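Local coordinates for DNA mismatch repair protein PMS1 (Saccharomyces cerevisiae, PDB 3H4L), which takes part in DNA mismatch repair and binds ATP through an N-terminal GHKL-type ATPase domain, which probably also hydrolyses it, at residues B[302-307]-B[349-354]; B[47-52]-B[169-174]; B[17-22]-B[106-111]; B[151-154]-B[158-161]; B[126-129]-B[133-136]. One frame throughout, in Å; residues are numbered along the deposited sequence.

Contact 1. Residues B[302-307]-B[349-354]; sequences NEVYKT and IFKTTL
Glu303 OE1 receives the charged end of Lys351 in a salt bridge, 3.5 Å from NZ, while the preceding methylene lies closer still, with CE 3.1 Å from the same oxygen. The two side chains meet at about a right angle, so the carboxylate oxygen faces the flank of the lysine's outer end. Torsions on both sides bring this about. Glu303 has CG between its backbone N and carbonyl carbon (chi1 68°) and runs extended from there to the carboxylate, whereas Lys351 leaves its helix straight and bends only at chi3 (-59°).

Behind the ion pair the contact is apolar. Val304 CG2 presses on the inner part of the lysine, 3.4 Å from Lys351 CG, and both methyls of the valine also sit 3.9 Å from Lys351 O. The other branch, Val304 CG1, reaches Leu354 CD2 one turn further along, at 4.2 Å. The helix of residues 349-354 therefore offers an aliphatic chain and a leucine to a single valine, with the ion pair at the more exposed edge of the contact. Phe350 continues the packing on Leu297, Cys300 and Cys301 of the first helix and on Leu236 of the neighbouring sheet.

The axes of the two short segments run in nearly the same direction, crossing at -29°, and come within 9.9 Å. Helix 295-306 is the link of a beta-alpha-beta crossover between the adjacent parallel strands 283-287 and 316-321, and its pairing with helix 343-362 is consistent with the S5-like domain of MutL-family repair proteins.

Contact 2. Residues B[47-52]-B[169-174]; sequences IIFKDY and RQFTKC
Phe49, Tyr52 and Phe171 form an aromatic cluster between strand 44-50 and helix 167-184, a helix packed on the sheet of the Bergerat-type ATPase fold. Phe171 is the middle ring. Its CG stands anti to the backbone N (chi1 -170°), which sends the ring straight out from the helix toward the strand, and it makes two T-shaped contacts with different parts of itself. Its edge goes to Phe49: CE1 sits over the centre of that ring, 3.6 Å from Phe49 CG, with the centroids 4.9 Å apart and the planes at 80°. Its face goes to Tyr52, whose CD1-CE1 edge descends on it; Tyr52 CD1 lies 3.5 Å from Phe171 CG, and the planes stand at 75°.

Phe49 and Tyr52 both carry CG beside the backbone N, but the chain leaves the strand through Asp51 and Tyr52, both with positive phi, which probably helps bring Tyr52 in over the face of Phe171. Tyr52 N is hydrogen-bonded to Asn194 OD1. Arg98 of the second subunit also packs on Tyr52 and Phe171, and the tyrosine side chain comes within about 5 Å of an ANP that is probably held by that subunit, placing the cluster at the subunit interface.

One turn along the helix, Cys174 adds a sulfur-aromatic contact. Its SG approaches the Phe49 ring obliquely, 3.9 Å from Phe49 CZ.

Contact 3. Residues B[17-22]-B[106-111]; sequences ITSGQV and CGIAKL
Ser19 and Gly20 of helix 11-22 lie against Gly107 and Ile108, where helix 101-107 of the Bergerat-type ATPase fold gives way to strand 110-116. The contact is buried and carries no hydrogen bond from one segment to the other; it rests on close approach of backbone, hydroxyl and methyl groups.

The backbone fit depends on Gly107. The CA atoms of Ser19 and Gly107 are 5.9 Å apart, and Ser19 OG rests 3.7 Å from Gly107 CA. A beta carbon on Gly107 would point toward the other segment and fall 2.5 Å from Ser19 OG, so the lack of a side chain probably lets the helix come this near. Gly20, next along, meets the isoleucine with its backbone N.

The polar interactions turn inward to each segment's own surroundings. Ser19 OG, held between its backbone N and carbonyl carbon (chi1 64°), is hydrogen-bonded to both His15 O and Arg16 O in the preceding turn of its own helix, which must share its one proton; this probably holds the hydroxyl in place as it touches the other segment. Across from it, Gly107 O is bonded to Asn155 ND2, and the backbone of Ile108 to that of Phe153.

The van der Waals contacts belong to Ile108, whose methyl and methylene rest on polar atoms of the helix. Chi1 of 51° sets CG1 between backbone N and carbonyl carbon, 4.0 Å from both Ser19 OG and Ser19 O. The CG2 methyl comes nearer, resting 3.6 Å from Ser19 OG and 4.0 Å from Gly20 N.

Contact 4. Residues B[151-154]-B[158-161]; sequences QLFH and VRQK
Leu152 and Phe153 occupy the two corners of a type II turn, Gln151 to His154, which meets Arg159 and Gln160 on the helix that follows. The turn is closed by His154 N to Gln151 O at 3.1 Å. Leu152 hardly touches the helix itself; it backs the aromatic ring of the next residue, its CG 3.5 Å above the plane and over the centre.

Phe153, at the corner with positive phi, does most of the work. Its second face takes the arginine: Arg159 CG lies toward the rim of the ring, 3.7 Å from Phe153 CD2, in a CH-pi contact. The arginine chain bends at chi2 and chi3 and folds back over the same face, so that CZ stands 5.0 Å from the ring centroid as a cation-pi contact, with the guanidinium turned 61° from the ring plane. Leucine and arginine thus hold the phenyl group between them. Replaced by an alanine, Phe153 would probably leave Leu152 and the aliphatic part of Arg159 without the flat surface they pack on, and the guanidinium without its ring. The backbone of Phe153 adds a van der Waals contact, its O lying 3.3 Å from Gln160 CB.

At His154, Gln160 OE1 comes to 3.4 Å from CA, carried alongside the end of the turn by a side chain that leaves the helix extended beyond CG.

Such a tight turn, packed against the first turn of a helix, is how this Bergerat-type ATPase fold passes from sheet strand 144-150 to helix 157-164.

Contact 5. Residues B[126-129]-B[133-136]; sequences EYDM and ITSK
Glu126 and Ser135 form an antiparallel hydrogen-bonded pair and Tyr127 and Ile133 a non-hydrogen-bonded one, the register slipping by one between them in a beta bulge of the hairpin 121-127/133-140. Glu126 N donates to Ser135 O at 3.1 Å, in the carbonyl plane. Glu126 O serves the extra residue of the bulge: Thr134 N reaches it at 2.9 Å, Thr134 OG1 adds a weak bond, and Ile133 CA gives a CH contact at 3.3 Å. Threonine's hydroxyl can join in because it sits between its backbone N and carbonyl carbon (chi1 44°), folded back toward the main chain.

On one face of the sheet Tyr127 and Ile133 run alongside each other in one direction, with Tyr127 CE2 3.7 Å from Ile133 CG1. Tyr127 OH is hydrogen-bonded to Tyr71 O, and the isoleucine also packs on Tyr71 and Leu125. Trimmed to an alanine, Ile133 would probably open a gap beside the Tyr127 ring and leave that flank without its apolar neighbour.

Glu126 and Ser135 share the other face: Ser135 OG comes within 3.2 Å of Glu126 CG, while the carboxylate bends away and bonds to Ser112 OG. Asp128 OD1 accepts Val130 N and His132 N in the hairpin loop, and its CB rests 3.8 Å from the Thr134 CG2 methyl.

How the contacts relate
Contacts 2, 3, 4 and 5 all belong to the ATPase half of the chain; contact 1 stands apart in the S5-like half, its centre 35 Å from that of contact 2 and 52 Å from that of contact 5. Contact 3 is the hub: Ile108 O probably hydrogen-bonds Phe153 N of contact 4 at 2.9 Å, and Leu111 O probably hydrogen-bonds Tyr127 N of contact 5 at 3.1 Å, the latter between neighbouring strands of one sheet. Contact 2 reaches the same sheet, and its helix directly follows that of contact 4. The side chains of Tyr127 and Ser19 lie about 8 and 11 Å from one ANP; that of Tyr52 lies about 5 Å from a different ANP, probably held by the second subunit.

Contact 1. Residues B[302-307]-B[349-354]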
# COMPACT_ATOMS: atom_id res chain seq x y z
N ASN B 302 -16.19 24.97 -10.45
CA ASN B 302 -15.51 24.86 -11.73
C ASN B 302 -15.64 26.08 -12.64
O ASN B 302 -14.63 26.58 -13.14
CB ASN B 302 -16.01 23.62 -12.48
CG ASN B 302 -15.60 22.33 -11.79
OD1 ASN B 302 -14.42 22.11 -11.49
ND2 ASN B 302 -16.57 21.45 -11.54
N GLU B 303 -16.86 26.55 -12.85
CA GLU B 303 -17.06 27.69 -13.73
C GLU B 303 -16.36 28.95 -13.20
O GLU B 303 -15.59 29.59 -13.92
CB GLU B 303 -18.56 27.95 -13.92
CG GLU B 303 -19.29 28.43 -12.69
CD GLU B 303 -20.78 28.23 -12.81
OE1 GLU B 303 -21.53 28.76 -11.95
OE2 GLU B 303 -21.20 27.53 -13.76
N VAL B 304 -16.63 29.29 -11.94
CA VAL B 304 -16.03 30.45 -11.30
C VAL B 304 -14.51 30.41 -11.41
O VAL B 304 -13.86 31.44 -11.53
CB VAL B 304 -16.39 30.53 -9.81
CG1 VAL B 304 -15.76 31.75 -9.18
CG2 VAL B 304 -17.90 30.56 -9.64
N TYR B 305 -13.95 29.20 -11.37
CA TYR B 305 -12.50 29.03 -11.47
C TYR B 305 -12.00 29.23 -12.90
O TYR B 305 -10.94 29.80 -13.13
CB TYR B 305 -12.08 27.64 -10.98
CG TYR B 305 -10.58 27.44 -10.96
CD1 TYR B 305 -9.81 27.93 -9.92
CD2 TYR B 305 -9.94 26.76 -12.01
CE1 TYR B 305 -8.43 27.77 -9.91
CE2 TYR B 305 -8.56 26.60 -12.01
CZ TYR B 305 -7.81 27.10 -10.96
OH TYR B 305 -6.44 26.95 -10.96
N LYS B 306 -12.78 28.73 -13.86
CA LYS B 306 -12.43 28.85 -15.27
C LYS B 306 -12.14 30.32 -15.59
O LYS B 306 -11.10 30.66 -16.15
CB LYS B 306 -13.58 28.34 -16.14
N THR B 307 -13.07 31.19 -15.19
CA THR B 307 -12.93 32.61 -15.44
C THR B 307 -11.57 33.17 -15.05
O THR B 307 -11.18 34.24 -15.52
CB THR B 307 -14.03 33.41 -14.71
OG1 THR B 307 -13.85 33.30 -13.29
CG2 THR B 307 -15.41 32.88 -15.08
N ILE B 349 -24.78 33.25 -3.82
CA ILE B 349 -23.98 33.97 -2.85
C ILE B 349 -22.58 33.36 -2.78
O ILE B 349 -21.60 34.05 -2.50
CB ILE B 349 -24.64 33.96 -1.46
CG1 ILE B 349 -25.90 34.84 -1.50
CG2 ILE B 349 -23.67 34.45 -0.39
CD1 ILE B 349 -26.53 35.10 -0.14
N PHE B 350 -22.50 32.06 -3.06
CA PHE B 350 -21.23 31.37 -3.05
C PHE B 350 -20.43 31.76 -4.30
O PHE B 350 -19.26 32.14 -4.22
CB PHE B 350 -21.44 29.85 -3.04
CG PHE B 350 -20.17 29.06 -3.10
CD1 PHE B 350 -19.33 28.98 -1.99
CD2 PHE B 350 -19.77 28.45 -4.29
CE1 PHE B 350 -18.11 28.31 -2.07
CE2 PHE B 350 -18.55 27.77 -4.38
CZ PHE B 350 -17.72 27.70 -3.27
N LYS B 351 -21.09 31.67 -5.45
CA LYS B 351 -20.46 31.99 -6.73
C LYS B 351 -19.76 33.34 -6.70
O LYS B 351 -18.61 33.45 -7.12
CB LYS B 351 -21.50 31.96 -7.85
CG LYS B 351 -20.91 32.08 -9.25
CD LYS B 351 -21.99 32.22 -10.32
CE LYS B 351 -22.96 31.04 -10.33
NZ LYS B 351 -24.03 31.15 -11.37
N THR B 352 -20.44 34.37 -6.20
CA THR B 352 -19.83 35.69 -6.16
C THR B 352 -18.82 35.81 -5.02
O THR B 352 -17.80 36.49 -5.17
CB THR B 352 -20.90 36.81 -6.01
OG1 THR B 352 -21.34 36.90 -4.65
CG2 THR B 352 -22.10 36.52 -6.91
N THR B 353 -19.09 35.14 -3.90
CA THR B 353 -18.20 35.17 -2.74
C THR B 353 -16.85 34.53 -3.05
O THR B 353 -15.80 35.00 -2.60
CB THR B 353 -18.81 34.45 -1.51
OG1 THR B 353 -19.91 35.21 -0.99
CG2 THR B 353 -17.76 34.29 -0.42
N LEU B 354 -16.89 33.44 -3.81
CA LEU B 354 -15.66 32.75 -4.19
C LEU B 354 -14.96 33.60 -5.24
O LEU B 354 -13.77 33.91 -5.12
CB LEU B 354 -15.98 31.36 -4.76
CG LEU B 354 -14.74 30.57 -5.18
CD1 LEU B 354 -13.91 30.25 -3.94
CD2 LEU B 354 -15.15 29.29 -5.89

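Contact 2. Residues B[47-52]-B[169-174]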
# COMPACT_ATOMS: atom_id res chain seq x y z
N ILE B 47 -8.18 -0.25 8.05
CA ILE B 47 -8.75 -0.99 6.94
C ILE B 47 -7.68 -1.86 6.31
O ILE B 47 -6.64 -1.36 5.89
CB ILE B 47 -9.31 -0.02 5.89
CG1 ILE B 47 -10.31 0.93 6.55
CG2 ILE B 47 -9.95 -0.77 4.75
CD1 ILE B 47 -10.83 1.99 5.63
N ILE B 48 -7.94 -3.16 6.26
CA ILE B 48 -6.99 -4.09 5.69
C ILE B 48 -7.58 -4.81 4.49
O ILE B 48 -8.59 -5.50 4.60
CB ILE B 48 -6.55 -5.10 6.77
CG1 ILE B 48 -5.79 -4.36 7.87
CG2 ILE B 48 -5.66 -6.16 6.18
CD1 ILE B 48 -5.31 -5.25 9.00
N PHE B 49 -6.96 -4.62 3.33
CA PHE B 49 -7.40 -5.26 2.09
C PHE B 49 -6.56 -6.49 1.78
O PHE B 49 -5.34 -6.45 1.96
CB PHE B 49 -7.24 -4.32 0.88
CG PHE B 49 -8.19 -3.16 0.86
CD1 PHE B 49 -7.88 -1.99 1.52
CD2 PHE B 49 -9.38 -3.24 0.17
CE1 PHE B 49 -8.75 -0.92 1.49
CE2 PHE B 49 -10.25 -2.17 0.15
CZ PHE B 49 -9.93 -1.01 0.80
N LYS B 50 -7.19 -7.57 1.33
CA LYS B 50 -6.42 -8.74 0.94
C LYS B 50 -6.58 -8.84 -0.57
O LYS B 50 -7.69 -8.89 -1.10
CB LYS B 50 -6.89 -10.00 1.65
CG LYS B 50 -6.42 -10.05 3.09
CD LYS B 50 -6.40 -11.48 3.65
CE LYS B 50 -5.97 -11.48 5.12
NZ LYS B 50 -5.92 -12.85 5.70
N ASP B 51 -5.45 -8.82 -1.26
CA ASP B 51 -5.39 -8.84 -2.71
C ASP B 51 -6.32 -7.76 -3.28
O ASP B 51 -7.20 -8.03 -4.10
CB ASP B 51 -5.74 -10.22 -3.27
CG ASP B 51 -5.34 -10.37 -4.75
OD1 ASP B 51 -4.33 -9.77 -5.17
OD2 ASP B 51 -6.03 -11.10 -5.49
N TYR B 52 -6.10 -6.54 -2.81
CA TYR B 52 -6.86 -5.37 -3.25
C TYR B 52 -8.38 -5.42 -3.12
O TYR B 52 -9.08 -4.63 -3.75
CB TYR B 52 -6.47 -5.04 -4.69
CG TYR B 52 -5.10 -4.41 -4.79
CD1 TYR B 52 -4.85 -3.16 -4.23
CD2 TYR B 52 -4.03 -5.07 -5.40
CE1 TYR B 52 -3.59 -2.58 -4.27
CE2 TYR B 52 -2.76 -4.50 -5.45
CZ TYR B 52 -2.55 -3.25 -4.87
OH TYR B 52 -1.31 -2.65 -4.90
N ARG B 169 -8.47 -0.47 -11.05
CA ARG B 169 -9.17 0.81 -11.15
C ARG B 169 -10.13 0.95 -9.97
O ARG B 169 -10.22 2.02 -9.35
CB ARG B 169 -9.94 0.91 -12.47
N GLN B 170 -10.83 -0.14 -9.65
CA GLN B 170 -11.79 -0.15 -8.55
C GLN B 170 -11.15 0.30 -7.24
O GLN B 170 -11.71 1.10 -6.50
CB GLN B 170 -12.37 -1.55 -8.36
CG GLN B 170 -13.35 -1.68 -7.17
CD GLN B 170 -14.64 -0.91 -7.37
OE1 GLN B 170 -15.25 -0.42 -6.42
NE2 GLN B 170 -15.08 -0.81 -8.62
N PHE B 171 -9.96 -0.24 -6.97
CA PHE B 171 -9.25 0.10 -5.74
C PHE B 171 -8.97 1.59 -5.71
O PHE B 171 -9.26 2.26 -4.72
CB PHE B 171 -7.94 -0.67 -5.67
CG PHE B 171 -7.26 -0.57 -4.33
CD1 PHE B 171 -7.77 -1.24 -3.23
CD2 PHE B 171 -6.09 0.17 -4.19
CE1 PHE B 171 -7.12 -1.17 -2.00
CE2 PHE B 171 -5.44 0.24 -2.97
CZ PHE B 171 -5.94 -0.43 -1.87
N THR B 172 -8.40 2.12 -6.78
CA THR B 172 -8.12 3.54 -6.80
C THR B 172 -9.42 4.30 -6.57
O THR B 172 -9.43 5.31 -5.88
CB THR B 172 -7.49 4.00 -8.14
OG1 THR B 172 -6.37 3.17 -8.45
CG2 THR B 172 -7.01 5.44 -8.01
N LYS B 173 -10.53 3.83 -7.15
CA LYS B 173 -11.79 4.53 -6.93
C LYS B 173 -12.12 4.46 -5.45
O LYS B 173 -12.56 5.44 -4.83
CB LYS B 173 -12.94 3.89 -7.71
CG LYS B 173 -14.28 4.48 -7.31
CD LYS B 173 -15.48 3.74 -7.91
CE LYS B 173 -16.77 4.44 -7.51
NZ LYS B 173 -17.99 3.68 -7.90
N CYS B 174 -11.89 3.29 -4.87
CA CYS B 174 -12.13 3.07 -3.47
C CYS B 174 -11.15 3.85 -2.59
O CYS B 174 -11.48 4.24 -1.47
CB CYS B 174 -12.01 1.58 -3.19
SG CYS B 174 -12.23 1.14 -1.48

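Contact 3. Residues B[17-22]-B[106-111]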
# COMPACT_ATOMS: atom_id res chain seq x y z
N ILE B 17 -30.23 -10.68 -5.26
CA ILE B 17 -30.26 -9.64 -6.27
C ILE B 17 -30.43 -8.25 -5.66
O ILE B 17 -29.70 -7.32 -6.02
CB ILE B 17 -31.39 -9.92 -7.28
CG1 ILE B 17 -31.08 -11.23 -8.03
CG2 ILE B 17 -31.56 -8.76 -8.27
CD1 ILE B 17 -32.21 -11.71 -8.89
N THR B 18 -31.38 -8.11 -4.74
CA THR B 18 -31.63 -6.83 -4.09
C THR B 18 -30.41 -6.36 -3.32
O THR B 18 -29.99 -5.21 -3.44
CB THR B 18 -32.78 -6.90 -3.09
OG1 THR B 18 -33.92 -7.51 -3.71
CG2 THR B 18 -33.16 -5.51 -2.61
N SER B 19 -29.83 -7.25 -2.51
CA SER B 19 -28.67 -6.84 -1.75
C SER B 19 -27.55 -6.47 -2.74
O SER B 19 -26.69 -5.64 -2.43
CB SER B 19 -28.25 -7.94 -0.76
OG SER B 19 -27.85 -9.11 -1.43
N GLY B 20 -27.59 -7.05 -3.93
CA GLY B 20 -26.61 -6.73 -4.96
C GLY B 20 -26.83 -5.31 -5.46
O GLY B 20 -25.91 -4.67 -5.96
N GLN B 21 -28.05 -4.81 -5.34
CA GLN B 21 -28.36 -3.45 -5.77
C GLN B 21 -27.90 -2.49 -4.67
O GLN B 21 -27.71 -1.28 -4.92
CB GLN B 21 -29.86 -3.29 -5.99
CG GLN B 21 -30.40 -3.95 -7.24
CD GLN B 21 -31.93 -3.96 -7.26
OE1 GLN B 21 -32.57 -3.09 -6.66
NE2 GLN B 21 -32.51 -4.94 -7.96
N VAL B 22 -27.75 -3.00 -3.45
CA VAL B 22 -27.30 -2.14 -2.36
C VAL B 22 -25.78 -2.00 -2.35
O VAL B 22 -25.26 -0.90 -2.23
CB VAL B 22 -27.78 -2.66 -1.01
CG1 VAL B 22 -27.16 -1.86 0.10
CG2 VAL B 22 -29.30 -2.56 -0.93
N CYS B 106 -24.56 -9.51 3.67
CA CYS B 106 -24.79 -10.91 4.01
C CYS B 106 -25.20 -11.71 2.79
O CYS B 106 -24.74 -12.84 2.58
CB CYS B 106 -25.91 -11.02 5.03
SG CYS B 106 -25.27 -11.07 6.65
N GLY B 107 -26.10 -11.12 2.00
CA GLY B 107 -26.59 -11.78 0.81
C GLY B 107 -25.56 -11.94 -0.28
O GLY B 107 -25.51 -13.00 -0.90
N ILE B 108 -24.75 -10.93 -0.55
CA ILE B 108 -23.77 -11.09 -1.62
C ILE B 108 -22.30 -11.21 -1.22
O ILE B 108 -21.41 -10.96 -2.04
CB ILE B 108 -23.93 -9.98 -2.69
CG1 ILE B 108 -23.96 -8.59 -2.05
CG2 ILE B 108 -25.18 -10.23 -3.49
CD1 ILE B 108 -22.65 -8.17 -1.42
N ALA B 109 -22.05 -11.63 0.02
CA ALA B 109 -20.69 -11.82 0.53
C ALA B 109 -20.75 -12.66 1.81
O ALA B 109 -21.83 -13.07 2.20
CB ALA B 109 -20.03 -10.48 0.81
N LYS B 110 -19.61 -12.91 2.43
CA LYS B 110 -19.56 -13.67 3.69
C LYS B 110 -19.28 -12.62 4.75
O LYS B 110 -18.23 -11.97 4.70
CB LYS B 110 -18.39 -14.67 3.70
CG LYS B 110 -18.26 -15.55 2.46
CD LYS B 110 -19.32 -16.65 2.38
CE LYS B 110 -19.12 -17.51 1.12
NZ LYS B 110 -19.93 -18.78 1.11
N LEU B 111 -20.18 -12.44 5.70
CA LEU B 111 -19.98 -11.42 6.74
C LEU B 111 -19.58 -11.98 8.10
O LEU B 111 -20.23 -12.88 8.62
CB LEU B 111 -21.24 -10.57 6.91
CG LEU B 111 -21.13 -9.39 7.89
CD1 LEU B 111 -20.16 -8.35 7.33
CD2 LEU B 111 -22.52 -8.77 8.14

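Contact 4. Residues B[151-154]-B[158-161]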
# COMPACT_ATOMS: atom_id res chain seq x y z
N GLN B 151 -14.82 -12.71 0.03
CA GLN B 151 -15.45 -13.36 -1.11
C GLN B 151 -16.60 -12.51 -1.65
O GLN B 151 -17.73 -12.99 -1.86
CB GLN B 151 -15.95 -14.75 -0.71
CG GLN B 151 -14.83 -15.78 -0.58
CD GLN B 151 -15.29 -17.12 -0.02
OE1 GLN B 151 -16.49 -17.42 -0.00
NE2 GLN B 151 -14.33 -17.94 0.43
N LEU B 152 -16.31 -11.23 -1.86
CA LEU B 152 -17.32 -10.31 -2.35
C LEU B 152 -17.88 -10.71 -3.71
O LEU B 152 -17.14 -11.06 -4.63
CB LEU B 152 -16.73 -8.90 -2.39
CG LEU B 152 -17.67 -7.75 -2.75
CD1 LEU B 152 -18.82 -7.64 -1.74
CD2 LEU B 152 -16.87 -6.47 -2.79
N PHE B 153 -19.20 -10.67 -3.82
CA PHE B 153 -19.92 -11.02 -5.05
C PHE B 153 -19.67 -12.46 -5.47
O PHE B 153 -19.79 -12.81 -6.65
CB PHE B 153 -19.55 -10.04 -6.19
CG PHE B 153 -19.75 -8.58 -5.84
CD1 PHE B 153 -20.88 -8.15 -5.16
CD2 PHE B 153 -18.80 -7.63 -6.18
CE1 PHE B 153 -21.07 -6.81 -4.81
CE2 PHE B 153 -18.97 -6.28 -5.85
CZ PHE B 153 -20.11 -5.87 -5.16
N HIS B 154 -19.37 -13.31 -4.50
CA HIS B 154 -19.11 -14.72 -4.78
C HIS B 154 -20.32 -15.42 -5.41
O HIS B 154 -20.17 -16.49 -6.00
CB HIS B 154 -18.72 -15.44 -3.48
CG HIS B 154 -19.88 -15.77 -2.60
ND1 HIS B 154 -20.51 -16.99 -2.63
CD2 HIS B 154 -20.55 -15.02 -1.70
CE1 HIS B 154 -21.53 -16.98 -1.79
NE2 HIS B 154 -21.58 -15.80 -1.21
N VAL B 158 -21.20 -12.89 -12.76
CA VAL B 158 -20.93 -11.82 -13.71
C VAL B 158 -20.24 -10.64 -13.04
O VAL B 158 -19.21 -10.19 -13.52
CB VAL B 158 -22.23 -11.34 -14.39
CG1 VAL B 158 -21.91 -10.26 -15.41
CG2 VAL B 158 -22.92 -12.51 -15.07
N ARG B 159 -20.78 -10.15 -11.93
CA ARG B 159 -20.16 -9.01 -11.24
C ARG B 159 -18.77 -9.33 -10.69
O ARG B 159 -17.86 -8.51 -10.79
CB ARG B 159 -21.04 -8.51 -10.10
CG ARG B 159 -20.47 -7.27 -9.42
CD ARG B 159 -21.52 -6.18 -9.35
NE ARG B 159 -22.56 -6.46 -8.36
CZ ARG B 159 -23.78 -5.94 -8.41
NH1 ARG B 159 -24.13 -5.13 -9.39
NH2 ARG B 159 -24.65 -6.22 -7.46
N GLN B 160 -18.63 -10.51 -10.11
CA GLN B 160 -17.35 -10.93 -9.55
C GLN B 160 -16.30 -10.96 -10.65
O GLN B 160 -15.21 -10.42 -10.49
CB GLN B 160 -17.48 -12.32 -8.92
CG GLN B 160 -16.17 -12.99 -8.57
CD GLN B 160 -16.37 -14.43 -8.13
OE1 GLN B 160 -16.52 -14.72 -6.95
NE2 GLN B 160 -16.39 -15.34 -9.10
N LYS B 161 -16.64 -11.56 -11.77
CA LYS B 161 -15.72 -11.65 -12.90
C LYS B 161 -15.26 -10.27 -13.33
O LYS B 161 -14.07 -10.05 -13.57
CB LYS B 161 -16.39 -12.37 -14.07
CG LYS B 161 -15.46 -12.74 -15.21
CD LYS B 161 -16.23 -13.48 -16.31
CE LYS B 161 -15.35 -13.81 -17.51
NZ LYS B 161 -16.16 -14.42 -18.61

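Contact 5. Residues B[126-129]-B[133-136]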
# COMPACT_ATOMS: atom_id res chain seq x y z
N GLU B 126 -20.44 -15.16 12.94
CA GLU B 126 -20.44 -15.54 11.53
C GLU B 126 -21.91 -15.50 11.12
O GLU B 126 -22.74 -16.19 11.71
CB GLU B 126 -19.91 -16.96 11.35
CG GLU B 126 -18.49 -17.18 11.82
CD GLU B 126 -17.45 -16.64 10.85
OE1 GLU B 126 -16.24 -16.68 11.19
OE2 GLU B 126 -17.83 -16.18 9.75
N TYR B 127 -22.24 -14.67 10.13
CA TYR B 127 -23.62 -14.60 9.66
C TYR B 127 -23.74 -15.25 8.30
O TYR B 127 -22.89 -15.03 7.43
CB TYR B 127 -24.09 -13.16 9.53
CG TYR B 127 -24.12 -12.37 10.80
CD1 TYR B 127 -23.02 -11.60 11.19
CD2 TYR B 127 -25.26 -12.34 11.58
CE1 TYR B 127 -23.08 -10.81 12.32
CE2 TYR B 127 -25.33 -11.56 12.71
CZ TYR B 127 -24.24 -10.80 13.08
OH TYR B 127 -24.33 -10.01 14.21
N ASP B 128 -24.80 -16.02 8.08
CA ASP B 128 -24.97 -16.63 6.78
C ASP B 128 -25.59 -15.60 5.83
O ASP B 128 -25.81 -14.44 6.18
CB ASP B 128 -25.84 -17.89 6.87
CG ASP B 128 -27.23 -17.61 7.37
OD1 ASP B 128 -27.67 -16.44 7.30
OD2 ASP B 128 -27.91 -18.57 7.81
N MET B 129 -25.86 -16.06 4.62
CA MET B 129 -26.40 -15.23 3.56
C MET B 129 -27.70 -14.50 3.92
O MET B 129 -28.03 -13.46 3.34
CB MET B 129 -26.64 -16.11 2.34
CG MET B 129 -27.16 -15.37 1.15
SD MET B 129 -27.37 -16.45 -0.26
CE MET B 129 -28.52 -15.46 -1.22
N ILE B 133 -27.04 -16.27 12.57
CA ILE B 133 -25.74 -16.53 13.14
C ILE B 133 -25.38 -18.01 13.09
O ILE B 133 -25.87 -18.79 13.90
CB ILE B 133 -25.70 -16.08 14.61
CG1 ILE B 133 -25.95 -14.58 14.67
CG2 ILE B 133 -24.38 -16.46 15.24
CD1 ILE B 133 -25.89 -14.00 16.05
N THR B 134 -24.52 -18.39 12.15
CA THR B 134 -24.12 -19.79 12.02
C THR B 134 -23.15 -20.23 13.11
O THR B 134 -22.97 -21.42 13.35
CB THR B 134 -23.47 -20.08 10.65
OG1 THR B 134 -22.55 -19.03 10.33
CG2 THR B 134 -24.52 -20.20 9.57
N SER B 135 -22.51 -19.26 13.78
CA SER B 135 -21.58 -19.59 14.85
C SER B 135 -21.11 -18.38 15.64
O SER B 135 -20.68 -17.36 15.07
CB SER B 135 -20.36 -20.32 14.31
OG SER B 135 -19.35 -19.40 13.94
N LYS B 136 -21.16 -18.52 16.96
CA LYS B 136 -20.75 -17.48 17.91
C LYS B 136 -19.57 -18.05 18.69
O LYS B 136 -19.71 -19.05 19.40
CB LYS B 136 -21.93 -17.18 18.83
CG LYS B 136 -21.70 -16.16 19.92
CD LYS B 136 -23.00 -16.01 20.69
CE LYS B 136 -22.88 -15.08 21.88
NZ LYS B 136 -24.21 -14.94 22.56